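Local atomic coordinates of lantibiotic dehydratase (Microbispora corallina, PDB entry 5EHK), a protein that probably dehydrates serine and threonine residues of the NAI-107 precursor peptide in a tRNA-dependent manner, using glutamate carried by glutamyl-tRNA. Residues A321-A326 with R357-H362; W666-L671 with P678-G683; L820-R825 with P884-R889; A958-D963 with G1025-L1030. One frame throughout, in Å; residues are numbered along the deposited sequence.

Contact 1 (A321-A326 with R357-H362); sequences AALVAA and RRVHPH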
loop_
_atom_site.group_PDB
_atom_site.type_symbol
_atom_site.label_atom_id
_atom_site.label_comp_id
_atom_site.label_asym_id
_atom_site.label_seq_id
_atom_site.Cartn_x
_atom_site.Cartn_y
_atom_site.Cartn_z
ATOM N N ALA A 321 14.734 -56.182 -9.823
ATOM C CA ALA A 321 16.112 -56.526 -9.453
ATOM C C ALA A 321 17.064 -56.242 -10.615
ATOM O O ALA A 321 18.274 -56.142 -10.421
ATOM C CB ALA A 321 16.225 -57.990 -8.987
ATOM N N ALA A 322 16.509 -56.106 -11.819
ATOM C CA ALA A 322 17.287 -55.675 -12.973
ATOM C C ALA A 322 17.654 -54.209 -12.772
ATOM O O ALA A 322 18.823 -53.828 -12.876
ATOM C CB ALA A 322 16.498 -55.860 -14.255
ATOM N N LEU A 323 16.639 -53.400 -12.457
ATOM C CA LEU A 323 16.806 -51.981 -12.138
ATOM C C LEU A 323 17.720 -51.814 -10.944
ATOM O O LEU A 323 18.538 -50.891 -10.911
ATOM C CB LEU A 323 15.459 -51.341 -11.796
ATOM C CG LEU A 323 15.443 -49.841 -11.466
ATOM C CD1 LEU A 323 16.276 -49.044 -12.454
ATOM C CD2 LEU A 323 14.028 -49.302 -11.415
ATOM N N VAL A 324 17.570 -52.697 -9.958
ATOM C CA VAL A 324 18.403 -52.637 -8.766
ATOM C C VAL A 324 19.867 -52.813 -9.123
ATOM O O VAL A 324 20.710 -52.015 -8.722
ATOM C CB VAL A 324 17.959 -53.663 -7.698
ATOM C CG1 VAL A 324 19.046 -53.886 -6.657
ATOM C CG2 VAL A 324 16.687 -53.187 -7.017
ATOM N N ALA A 325 20.166 -53.827 -9.923
ATOM C CA ALA A 325 21.545 -54.075 -10.323
ATOM C C ALA A 325 22.091 -52.890 -11.129
ATOM O O ALA A 325 23.192 -52.423 -10.863
ATOM C CB ALA A 325 21.660 -55.389 -11.091
ATOM N N ALA A 326 21.306 -52.391 -12.081
ATOM C CA ALA A 326 21.667 -51.197 -12.851
ATOM C C ALA A 326 21.981 -49.946 -11.992
ATOM O O ALA A 326 22.721 -49.051 -12.415
ATOM C CB ALA A 326 20.557 -50.882 -13.851
ATOM N N ARG A 357 22.551 -43.852 -17.887
ATOM C CA ARG A 357 21.663 -43.758 -19.048
ATOM C C ARG A 357 20.927 -45.068 -19.303
ATOM O O ARG A 357 19.856 -45.084 -19.927
ATOM C CB ARG A 357 22.434 -43.342 -20.310
ATOM C CG ARG A 357 22.950 -41.917 -20.293
ATOM C CD ARG A 357 23.534 -41.516 -21.638
ATOM N NE ARG A 357 22.533 -41.559 -22.702
ATOM C CZ ARG A 357 21.667 -40.580 -22.966
ATOM N NH1 ARG A 357 21.676 -39.461 -22.248
ATOM N NH2 ARG A 357 20.789 -40.715 -23.953
ATOM N N ARG A 358 21.526 -46.169 -18.852
ATOM C CA ARG A 358 20.892 -47.475 -18.977
ATOM C C ARG A 358 19.656 -47.515 -18.090
ATOM O O ARG A 358 18.566 -47.898 -18.525
ATOM C CB ARG A 358 21.870 -48.599 -18.620
ATOM C CG ARG A 358 22.372 -49.372 -19.847
ATOM C CD ARG A 358 23.498 -50.323 -19.494
ATOM N NE ARG A 358 24.780 -49.643 -19.341
ATOM C CZ ARG A 358 25.693 -49.970 -18.429
ATOM N NH1 ARG A 358 25.457 -50.969 -17.583
ATOM N NH2 ARG A 358 26.837 -49.292 -18.358
ATOM N N VAL A 359 19.846 -47.087 -16.847
ATOM C CA VAL A 359 18.764 -46.941 -15.892
ATOM C C VAL A 359 17.704 -46.015 -16.442
ATOM O O VAL A 359 16.525 -46.354 -16.456
ATOM C CB VAL A 359 19.293 -46.324 -14.594
ATOM C CG1 VAL A 359 18.146 -45.844 -13.713
ATOM C CG2 VAL A 359 20.178 -47.321 -13.866
ATOM N N HIS A 360 18.141 -44.864 -16.937
ATOM C CA HIS A 360 17.252 -43.868 -17.535
ATOM C C HIS A 360 18.089 -42.715 -18.081
ATOM O O HIS A 360 18.916 -42.147 -17.360
ATOM C CB HIS A 360 16.268 -43.315 -16.494
ATOM C CG HIS A 360 15.401 -42.207 -17.009
ATOM N ND1 HIS A 360 14.593 -42.349 -18.118
ATOM C CD2 HIS A 360 15.239 -40.930 -16.584
ATOM C CE1 HIS A 360 13.959 -41.210 -18.344
ATOM N NE2 HIS A 360 14.335 -40.332 -17.431
ATOM N N PRO A 361 17.870 -42.358 -19.356
ATOM C CA PRO A 361 18.649 -41.279 -19.971
ATOM C C PRO A 361 18.240 -39.922 -19.419
ATOM O O PRO A 361 17.113 -39.501 -19.652
ATOM C CB PRO A 361 18.282 -41.389 -21.457
ATOM C CG PRO A 361 16.951 -42.077 -21.476
ATOM C CD PRO A 361 16.972 -43.020 -20.318
ATOM N N HIS A 362 19.138 -39.261 -18.691
ATOM C CA HIS A 362 18.860 -37.920 -18.173
ATOM C C HIS A 362 19.948 -36.913 -18.526
ATOM O O HIS A 362 21.132 -37.253 -18.523
ATOM C CB HIS A 362 18.682 -37.953 -16.654
ATOM C CG HIS A 362 18.068 -36.704 -16.094
ATOM N ND1 HIS A 362 18.518 -36.106 -14.937
ATOM C CD2 HIS A 362 17.027 -35.953 -16.530
ATOM C CE1 HIS A 362 17.783 -35.035 -14.688
ATOM N NE2 HIS A 362 16.872 -34.922 -15.639
#
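Leu323 and Val359 each hold a branch anti to the backbone N and beside the carbonyl carbon, and these branches meet. In Leu323 the branch is CG (chi1 -179°). In Val359 it is CG1 (chi1 166°), which leaves CG2 beside the backbone nitrogen. The two methyls of Val359 then serve different partners. CG1 meets the CD1 end of Leu323 at 3.9 Å, and these two side chains cross at about a right angle. CG2 turns to Ala326 and lies 3.6 Å from its CB. The carbonyl O of Ala326 borders the same CG2 methyl. Ala326 and Val359 are also where the two backbones come nearest, with their CA atoms 6.0 Å apart. The small methyl of Ala326 is consistent with this close approach. The side-chain contacts are apolar and use the last turn of the second helix, since His360 is the first residue to leave helical geometry.

Helix 318-339 and helix 346-359 are joined here through Leu323, Ala326 and Val359, of which Leu323 and Val359 are buried. Helix 174-185 packs against both: Leu323 touches its Arg183 and Leu184, and Val359 touches Trp176. A salt bridge from Arg358 to Glu329 adds a second tie between the two helices. Beyond His362 the chain runs on into strand 366-379.

Contact 2 (W666-L671 with P678-G683); sequences WDWGAL and PGVRYG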
loop_
_atom_site.group_PDB
_atom_site.type_symbol
_atom_site.label_atom_id
_atom_site.label_comp_id
_atom_site.label_asym_id
_atom_site.label_seq_id
_atom_site.Cartn_x
_atom_site.Cartn_y
_atom_site.Cartn_z
ATOM N N TRP A 666 25.016 -4.766 4.105
ATOM C CA TRP A 666 25.039 -3.314 4.052
ATOM C C TRP A 666 23.954 -2.810 3.084
ATOM O O TRP A 666 23.866 -3.251 1.929
ATOM C CB TRP A 666 26.437 -2.821 3.623
ATOM C CG TRP A 666 26.499 -1.345 3.416
ATOM C CD1 TRP A 666 26.343 -0.674 2.236
ATOM C CD2 TRP A 666 26.706 -0.355 4.422
ATOM N NE1 TRP A 666 26.453 0.680 2.447
ATOM C CE2 TRP A 666 26.670 0.901 3.785
ATOM C CE3 TRP A 666 26.921 -0.407 5.806
ATOM C CZ2 TRP A 666 26.831 2.103 4.491
ATOM C CZ3 TRP A 666 27.090 0.789 6.509
ATOM C CH2 TRP A 666 27.036 2.023 5.849
ATOM N N ASP A 667 23.135 -1.880 3.573
ATOM C CA ASP A 667 22.020 -1.366 2.778
ATOM C C ASP A 667 22.232 0.095 2.305
ATOM O O ASP A 667 22.261 1.044 3.107
ATOM C CB ASP A 667 20.709 -1.541 3.560
ATOM C CG ASP A 667 19.486 -1.130 2.760
ATOM O OD1 ASP A 667 19.500 -1.286 1.525
ATOM O OD2 ASP A 667 18.492 -0.701 3.372
ATOM N N TRP A 668 22.389 0.248 0.989
ATOM C CA TRP A 668 22.657 1.545 0.376
ATOM C C TRP A 668 21.364 2.314 0.156
ATOM O O TRP A 668 21.385 3.533 -0.039
ATOM C CB TRP A 668 23.404 1.399 -0.947
ATOM C CG TRP A 668 24.927 1.450 -0.850
ATOM C CD1 TRP A 668 25.810 0.497 -1.281
ATOM C CD2 TRP A 668 25.724 2.517 -0.308
ATOM N NE1 TRP A 668 27.100 0.908 -1.046
ATOM C CE2 TRP A 668 27.077 2.139 -0.443
ATOM C CE3 TRP A 668 25.425 3.747 0.279
ATOM C CZ2 TRP A 668 28.130 2.953 -0.015
ATOM C CZ3 TRP A 668 26.472 4.550 0.708
ATOM C CH2 TRP A 668 27.809 4.150 0.554
ATOM N N GLY A 669 20.242 1.595 0.168
ATOM C CA GLY A 669 18.945 2.229 0.033
ATOM C C GLY A 669 18.772 2.893 -1.317
ATOM O O GLY A 669 19.194 2.351 -2.338
ATOM N N ALA A 670 18.138 4.062 -1.314
ATOM C CA ALA A 670 17.890 4.824 -2.538
ATOM C C ALA A 670 19.194 5.129 -3.269
ATOM O O ALA A 670 19.221 5.217 -4.515
ATOM C CB ALA A 670 17.179 6.116 -2.214
ATOM N N LEU A 671 20.276 5.246 -2.489
ATOM C CA LEU A 671 21.574 5.633 -3.016
ATOM C C LEU A 671 22.125 4.613 -3.978
ATOM O O LEU A 671 23.122 4.850 -4.628
ATOM C CB LEU A 671 22.573 5.910 -1.900
ATOM C CG LEU A 671 22.434 7.311 -1.314
ATOM C CD1 LEU A 671 23.171 7.463 -0.000
ATOM C CD2 LEU A 671 22.925 8.341 -2.339
ATOM N N PRO A 678 31.148 4.144 -3.137
ATOM C CA PRO A 678 32.428 3.833 -2.488
ATOM C C PRO A 678 32.319 2.562 -1.666
ATOM O O PRO A 678 31.234 2.316 -1.137
ATOM C CB PRO A 678 32.628 5.014 -1.535
ATOM C CG PRO A 678 31.252 5.490 -1.242
ATOM C CD PRO A 678 30.464 5.282 -2.503
ATOM N N GLY A 679 33.391 1.766 -1.590
ATOM C CA GLY A 679 33.476 0.682 -0.623
ATOM C C GLY A 679 33.399 1.266 0.782
ATOM O O GLY A 679 33.829 2.391 1.007
ATOM N N VAL A 680 32.835 0.530 1.730
ATOM C CA VAL A 680 32.735 1.062 3.086
ATOM C C VAL A 680 33.567 0.234 4.069
ATOM O O VAL A 680 33.419 -0.988 4.167
ATOM C CB VAL A 680 31.257 1.290 3.527
ATOM C CG1 VAL A 680 30.312 0.565 2.598
ATOM C CG2 VAL A 680 31.027 0.904 4.977
ATOM N N ARG A 681 34.483 0.908 4.755
ATOM C CA ARG A 681 35.406 0.223 5.645
ATOM C C ARG A 681 35.226 0.522 7.133
ATOM O O ARG A 681 35.103 1.671 7.550
ATOM C CB ARG A 681 36.849 0.448 5.201
ATOM C CG ARG A 681 37.863 -0.449 5.896
ATOM C CD ARG A 681 39.097 -0.612 5.035
ATOM N NE ARG A 681 39.814 0.646 4.864
ATOM C CZ ARG A 681 40.682 1.140 5.738
ATOM N NH1 ARG A 681 40.937 0.491 6.862
ATOM N NH2 ARG A 681 41.288 2.290 5.488
ATOM N N TYR A 682 35.177 -0.552 7.911
ATOM C CA TYR A 682 35.107 -0.490 9.360
ATOM C C TYR A 682 36.285 -1.270 9.927
ATOM O O TYR A 682 36.351 -2.490 9.773
ATOM C CB TYR A 682 33.785 -1.102 9.810
ATOM C CG TYR A 682 33.535 -1.107 11.290
ATOM C CD1 TYR A 682 33.345 0.078 11.984
ATOM C CD2 TYR A 682 33.427 -2.297 11.983
ATOM C CE1 TYR A 682 33.090 0.072 13.337
ATOM C CE2 TYR A 682 33.173 -2.313 13.338
ATOM C CZ TYR A 682 33.003 -1.133 14.005
ATOM O OH TYR A 682 32.740 -1.164 15.347
ATOM N N GLY A 683 37.225 -0.567 10.557
ATOM C CA GLY A 683 38.521 -1.145 10.867
ATOM C C GLY A 683 39.188 -1.717 9.630
ATOM O O GLY A 683 39.526 -0.981 8.700
#
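A loop packed against a strand is the element here: Trp666 and Trp668 of the loop reach Pro678 and Val680 of strand 676-682. Val680 makes a CH-pi contact with Trp666. Its CG1 sits 3.9 Å from the centroid of the five-membered ring, 14° off the ring normal. The Trp666 ring is carried there by a CG anti to the backbone N (chi1 174°), and the two side chains come from opposite directions. The same CG1 methyl also nears Trp668, 4.2 Å from CZ2. Pro678 meets Trp668 at the far end of the indole. Its CG is 4.1 Å from CH2, while its carbonyl O lies at the ring edge, 3.4 Å from CZ2. The two indoles also lie against each other, with NE1 of Trp666 over the centre of the Trp668 ring. Between them Asp667 forms an Asx turn, with OD1 accepting from Gly669 N at 3.3 Å from above the carboxylate plane. Gly669 has a positive phi, which by itself favours glycine.

Strand 676-682 runs between strand 476-479, its parallel neighbour, and strand 685-693, its antiparallel one. Leu462 and Val466 of helix 460-471 pack on Trp668, and Leu462 also touches Trp666. Near the end of the loop segment, Ala670 packs on Ala670 of the second subunit.

Contact 3 (L820-R825 with P884-R889); sequences LYLRLR and PEIGAR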
loop_
_atom_site.group_PDB
_atom_site.type_symbol
_atom_site.label_atom_id
_atom_site.label_comp_id
_atom_site.label_asym_id
_atom_site.label_seq_id
_atom_site.Cartn_x
_atom_site.Cartn_y
_atom_site.Cartn_z
ATOM N N LEU A 820 -30.113 -13.927 14.943
ATOM C CA LEU A 820 -30.168 -13.088 13.757
ATOM C C LEU A 820 -29.098 -11.990 13.894
ATOM O O LEU A 820 -29.155 -11.190 14.838
ATOM C CB LEU A 820 -31.541 -12.459 13.701
ATOM C CG LEU A 820 -32.045 -11.841 12.416
ATOM C CD1 LEU A 820 -31.799 -12.800 11.257
ATOM C CD2 LEU A 820 -33.541 -11.577 12.586
ATOM N N TYR A 821 -28.099 -11.975 13.004
ATOM C CA TYR A 821 -27.011 -10.978 13.079
ATOM C C TYR A 821 -26.944 -10.089 11.830
ATOM O O TYR A 821 -26.504 -10.527 10.762
ATOM C CB TYR A 821 -25.684 -11.683 13.302
ATOM C CG TYR A 821 -24.616 -10.866 13.979
ATOM C CD1 TYR A 821 -24.948 -9.874 14.908
ATOM C CD2 TYR A 821 -23.257 -11.174 13.804
ATOM C CE1 TYR A 821 -23.948 -9.148 15.590
ATOM C CE2 TYR A 821 -22.254 -10.469 14.488
ATOM C CZ TYR A 821 -22.602 -9.456 15.382
ATOM O OH TYR A 821 -21.612 -8.741 16.058
ATOM N N LEU A 822 -27.375 -8.838 11.972
ATOM C CA LEU A 822 -27.449 -7.896 10.860
ATOM C C LEU A 822 -26.234 -7.011 10.746
ATOM O O LEU A 822 -25.752 -6.480 11.747
ATOM C CB LEU A 822 -28.645 -6.994 11.060
ATOM C CG LEU A 822 -29.993 -7.653 10.876
ATOM C CD1 LEU A 822 -31.022 -6.811 11.589
ATOM C CD2 LEU A 822 -30.279 -7.699 9.403
ATOM N N ARG A 823 -25.763 -6.810 9.515
ATOM C CA ARG A 823 -24.760 -5.777 9.244
ATOM C C ARG A 823 -25.353 -4.604 8.500
ATOM O O ARG A 823 -25.798 -4.731 7.371
ATOM C CB ARG A 823 -23.629 -6.342 8.447
ATOM C CG ARG A 823 -22.994 -7.518 9.106
ATOM C CD ARG A 823 -21.699 -7.795 8.387
ATOM N NE ARG A 823 -21.152 -9.086 8.766
ATOM C CZ ARG A 823 -20.708 -9.961 7.880
ATOM N NH1 ARG A 823 -20.782 -9.667 6.575
ATOM N NH2 ARG A 823 -20.217 -11.120 8.300
ATOM N N LEU A 824 -25.377 -3.460 9.154
ATOM C CA LEU A 824 -26.029 -2.305 8.579
ATOM C C LEU A 824 -24.984 -1.308 8.130
ATOM O O LEU A 824 -24.232 -0.759 8.946
ATOM C CB LEU A 824 -27.017 -1.706 9.582
ATOM C CG LEU A 824 -27.993 -2.734 10.167
ATOM C CD1 LEU A 824 -28.873 -2.109 11.248
ATOM C CD2 LEU A 824 -28.828 -3.328 9.069
ATOM N N ARG A 825 -24.905 -1.115 6.814
ATOM C CA ARG A 825 -23.865 -0.268 6.228
ATOM C C ARG A 825 -24.256 1.193 6.363
ATOM O O ARG A 825 -24.630 1.834 5.415
ATOM C CB ARG A 825 -23.593 -0.653 4.772
ATOM C CG ARG A 825 -23.183 -2.116 4.587
ATOM C CD ARG A 825 -21.728 -2.360 4.940
ATOM N NE ARG A 825 -21.443 -3.748 5.320
ATOM C CZ ARG A 825 -20.249 -4.170 5.743
ATOM N NH1 ARG A 825 -19.234 -3.303 5.833
ATOM N NH2 ARG A 825 -20.067 -5.451 6.074
ATOM N N PRO A 884 -38.625 -10.600 7.846
ATOM C CA PRO A 884 -39.223 -9.834 6.753
ATOM C C PRO A 884 -39.781 -8.487 7.193
ATOM O O PRO A 884 -39.856 -7.577 6.362
ATOM C CB PRO A 884 -40.350 -10.749 6.270
ATOM C CG PRO A 884 -39.956 -12.107 6.735
ATOM C CD PRO A 884 -39.323 -11.881 8.050
ATOM N N GLU A 885 -40.145 -8.331 8.459
ATOM C CA GLU A 885 -40.584 -7.015 8.904
ATOM C C GLU A 885 -39.387 -6.068 8.873
ATOM O O GLU A 885 -39.465 -4.968 8.329
ATOM C CB GLU A 885 -41.226 -7.071 10.293
ATOM C CG GLU A 885 -41.569 -5.695 10.845
ATOM C CD GLU A 885 -42.432 -5.721 12.107
ATOM O OE1 GLU A 885 -42.780 -6.833 12.587
ATOM O OE2 GLU A 885 -42.731 -4.613 12.629
ATOM N N ILE A 886 -38.293 -6.533 9.466
ATOM C CA ILE A 886 -37.005 -5.875 9.464
ATOM C C ILE A 886 -36.526 -5.510 8.050
ATOM O O ILE A 886 -36.090 -4.371 7.799
ATOM C CB ILE A 886 -35.961 -6.795 10.122
ATOM C CG1 ILE A 886 -35.910 -6.537 11.622
ATOM C CG2 ILE A 886 -34.576 -6.507 9.621
ATOM C CD1 ILE A 886 -34.743 -7.262 12.319
ATOM N N GLY A 887 -36.600 -6.465 7.132
ATOM C CA GLY A 887 -36.108 -6.238 5.790
ATOM C C GLY A 887 -36.867 -5.156 5.047
ATOM O O GLY A 887 -36.284 -4.349 4.329
ATOM N N ALA A 888 -38.181 -5.158 5.174
ATOM C CA ALA A 888 -38.962 -4.133 4.509
ATOM C C ALA A 888 -38.563 -2.742 5.030
ATOM O O ALA A 888 -38.445 -1.795 4.255
ATOM C CB ALA A 888 -40.458 -4.384 4.683
ATOM N N ARG A 889 -38.377 -2.611 6.344
ATOM C CA ARG A 889 -37.920 -1.344 6.892
ATOM C C ARG A 889 -36.511 -0.996 6.379
ATOM O O ARG A 889 -36.235 0.160 6.051
ATOM C CB ARG A 889 -37.993 -1.336 8.429
ATOM C CG ARG A 889 -39.348 -1.777 9.028
ATOM C CD ARG A 889 -40.563 -0.999 8.491
ATOM N NE ARG A 889 -40.764 0.299 9.138
ATOM C CZ ARG A 889 -41.430 0.490 10.282
ATOM N NH1 ARG A 889 -41.963 -0.530 10.945
ATOM N NH2 ARG A 889 -41.553 1.714 10.775
#
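Apolar packing between Leu822 and Ile886 carries the contact. The two side chains reach toward each other tip to tip, with CD1 of Leu822 3.8 Å from CD1 of Ile886. CG2 of Ile886 flanks the same leucine methyl at 4.1 Å. In Ile886 the CG2 branch is anti to the backbone N, and chi2 of -171° stretches CD1 out toward the strand. Leu820 joins more loosely, its CD2 4.5 Å from CD1 of Ile886. All three residues are buried. The backbones stay well apart, with 9.9 Å between the CA atoms of Leu822 and Ile886, so side chains alone bridge the gap.

This is the meeting of sheet and helix in a ferredoxin-like topology. Strand 819-824 lies between strands 864-872 and 902-905 in a four-stranded antiparallel sheet, and helix 875-895 packs across one face. Leu878, Trp879 and Leu882 of that helix also touch Leu820. Leu842 of helix 839-848 also packs on Ile886.

Backbone hydrogen bonds run within the helix and tie the strand to its neighbours. In the helix, Ala888 N donates to Pro884 O at 3.2 Å and Arg889 N to Glu885 O at 3.3 Å. Leu820, Leu822 and Leu824 pair with strand 864-872, Tyr821 and Arg823 with strand 902-905.

The salt bridges lie on Arg823 and Arg825, which alternate with the leucines. Both pair with Glu903, and Arg825 has a second salt bridge with Asp861. Glu885 of the helix is hydrogen-bonded to His849.

Contact 4 (A958-D963 with G1025-L1030); sequences AAALAD and GGWPLL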
loop_
_atom_site.group_PDB
_atom_site.type_symbol
_atom_site.label_atom_id
_atom_site.label_comp_id
_atom_site.label_asym_id
_atom_site.label_seq_id
_atom_site.Cartn_x
_atom_site.Cartn_y
_atom_site.Cartn_z
ATOM N N ALA A 958 -18.352 5.076 31.694
ATOM C CA ALA A 958 -17.266 4.191 32.117
ATOM C C ALA A 958 -17.205 4.053 33.630
ATOM O O ALA A 958 -17.181 2.934 34.164
ATOM C CB ALA A 958 -15.964 4.668 31.610
ATOM N N ALA A 959 -17.195 5.191 34.320
ATOM C CA ALA A 959 -17.021 5.197 35.767
ATOM C C ALA A 959 -18.188 4.522 36.459
ATOM O O ALA A 959 -18.014 3.812 37.461
ATOM C CB ALA A 959 -16.866 6.604 36.265
ATOM N N ALA A 960 -19.374 4.722 35.894
ATOM C CA ALA A 960 -20.581 4.108 36.428
ATOM C C ALA A 960 -20.552 2.581 36.285
ATOM O O ALA A 960 -21.046 1.866 37.170
ATOM C CB ALA A 960 -21.805 4.680 35.753
ATOM N N LEU A 961 -19.987 2.083 35.182
ATOM C CA LEU A 961 -19.849 0.641 35.014
ATOM C C LEU A 961 -18.840 0.062 36.000
ATOM O O LEU A 961 -19.109 -0.948 36.640
ATOM C CB LEU A 961 -19.478 0.275 33.571
ATOM C CG LEU A 961 -19.611 -1.194 33.138
ATOM C CD1 LEU A 961 -19.977 -1.269 31.664
ATOM C CD2 LEU A 961 -18.332 -1.987 33.386
ATOM N N ALA A 962 -17.674 0.699 36.102
ATOM C CA ALA A 962 -16.646 0.312 37.070
ATOM C C ALA A 962 -17.183 0.223 38.487
ATOM O O ALA A 962 -16.875 -0.747 39.182
ATOM C CB ALA A 962 -15.474 1.263 37.015
ATOM N N ASP A 963 -17.965 1.230 38.914
ATOM C CA ASP A 963 -18.604 1.209 40.237
ATOM C C ASP A 963 -19.450 -0.034 40.290
ATOM O O ASP A 963 -19.313 -0.841 41.191
ATOM C CB ASP A 963 -19.489 2.454 40.498
ATOM C CG ASP A 963 -19.806 2.683 42.016
ATOM O OD1 ASP A 963 -18.884 3.057 42.774
ATOM O OD2 ASP A 963 -20.966 2.535 42.461
ATOM N N GLY A 1025 -18.404 9.175 45.527
ATOM C CA GLY A 1025 -19.036 10.210 46.320
ATOM C C GLY A 1025 -20.539 10.339 46.141
ATOM O O GLY A 1025 -21.138 11.252 46.701
ATOM N N GLY A 1026 -21.149 9.448 45.358
ATOM C CA GLY A 1026 -22.592 9.447 45.145
ATOM C C GLY A 1026 -23.064 10.330 43.992
ATOM O O GLY A 1026 -24.273 10.540 43.825
ATOM N N TRP A 1027 -22.110 10.813 43.185
ATOM C CA TRP A 1027 -22.382 11.629 41.995
ATOM C C TRP A 1027 -23.063 12.956 42.318
ATOM O O TRP A 1027 -24.094 13.286 41.709
ATOM C CB TRP A 1027 -23.273 10.873 40.983
ATOM C CG TRP A 1027 -22.648 9.686 40.259
ATOM C CD1 TRP A 1027 -22.897 8.356 40.486
ATOM C CD2 TRP A 1027 -21.709 9.737 39.180
ATOM N NE1 TRP A 1027 -22.157 7.582 39.624
ATOM C CE2 TRP A 1027 -21.421 8.404 38.812
ATOM C CE3 TRP A 1027 -21.070 10.777 38.502
ATOM C CZ2 TRP A 1027 -20.525 8.089 37.790
ATOM C CZ3 TRP A 1027 -20.179 10.462 37.489
ATOM C CH2 TRP A 1027 -19.914 9.131 37.143
ATOM N N PRO A 1028 -22.485 13.740 43.250
ATOM C CA PRO A 1028 -23.240 14.867 43.826
ATOM C C PRO A 1028 -23.512 15.977 42.805
ATOM O O PRO A 1028 -24.653 16.415 42.650
ATOM C CB PRO A 1028 -22.333 15.365 44.971
ATOM C CG PRO A 1028 -21.042 14.498 44.903
ATOM C CD PRO A 1028 -21.046 13.830 43.561
ATOM N N LEU A 1029 -22.465 16.403 42.109
ATOM C CA LEU A 1029 -22.589 17.465 41.131
ATOM C C LEU A 1029 -23.575 17.083 40.027
ATOM O O LEU A 1029 -24.391 17.906 39.609
ATOM C CB LEU A 1029 -21.221 17.804 40.560
ATOM C CG LEU A 1029 -21.099 19.105 39.778
ATOM C CD1 LEU A 1029 -19.649 19.600 39.828
ATOM C CD2 LEU A 1029 -21.573 18.946 38.331
ATOM N N LEU A 1030 -23.492 15.844 39.543
ATOM C CA LEU A 1030 -24.369 15.392 38.461
ATOM C C LEU A 1030 -25.841 15.468 38.860
ATOM O O LEU A 1030 -26.688 15.838 38.048
ATOM C CB LEU A 1030 -24.020 13.965 38.012
ATOM C CG LEU A 1030 -23.167 13.733 36.754
ATOM C CD1 LEU A 1030 -23.312 12.299 36.277
ATOM C CD2 LEU A 1030 -23.547 14.697 35.641
#
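Trp1027 gives the larger share of this contact, and Ala959 and Ala960 of helix 950-965 receive it. The indole comes in with the far end of its six-membered ring. CH2 lies 4.1 Å from CB of Ala959. The neighbouring atom CZ2 lies 4.2 Å from CB of Ala960. The backbone N of Ala960 sits at the ring edge, near the ring plane, 4.0 Å from CZ2. Ala959 CB approaches obliquely. The tryptophan therefore points at the helix and does not lie flat on it.

Its torsions set this up. Trp1027 has CG anti to the carbonyl carbon (chi1 -69°), which extends the ring from the loop toward the helix. The backbone of Trp1027 takes positive phi, 63°, and so does Gly1026 before it. These two residues turn the chain just ahead of the short helix 1028-1032. Gly1026 O is hydrogen-bonded to Arg1031, and Gly1025 N to Asp1022, so the turn has ties of its own.

The alanines keep the helix surface low where the ring arrives. The CA atoms of Ala960 and Trp1027 are 9.5 Å apart, and the indole spans most of that gap. Ile1021 and Pro1023 also pack on Ala959, and Asp1047 of helix 1044-1059 touches Ala960. On another side of the helix Leu961 packs against helices 1044-1059 and 1068-1085.

Between the two segments the chemistry is van der Waals contact of two alanine methyls and a backbone N with CZ2 and CH2. With no directional bond between the segments, shape fit probably does most to place the ring here.

All four are buried contacts of apolar side chains, though Ala326 and Trp666 are partly exposed. They differ in what they join. Contact 1 pairs two helices, contact 2 a loop and a strand, contact 3 a strand and a helix, and contact 4 a helix and a turn. Aromatic rings matter in contacts 2 and 4, whereas contacts 1 and 3 use aliphatic branches. Contacts 1 and 2 belong to the N-terminal dehydratase region, with centres about 53 Å apart. Contacts 3 and 4 belong to the C-terminal region, their nearest atoms about 17 Å apart. No two of the four share a helix or strand. Contact 2 packs on the second subunit through Ala670 and Leu671; contact 3 has a weak, long ion pair to it.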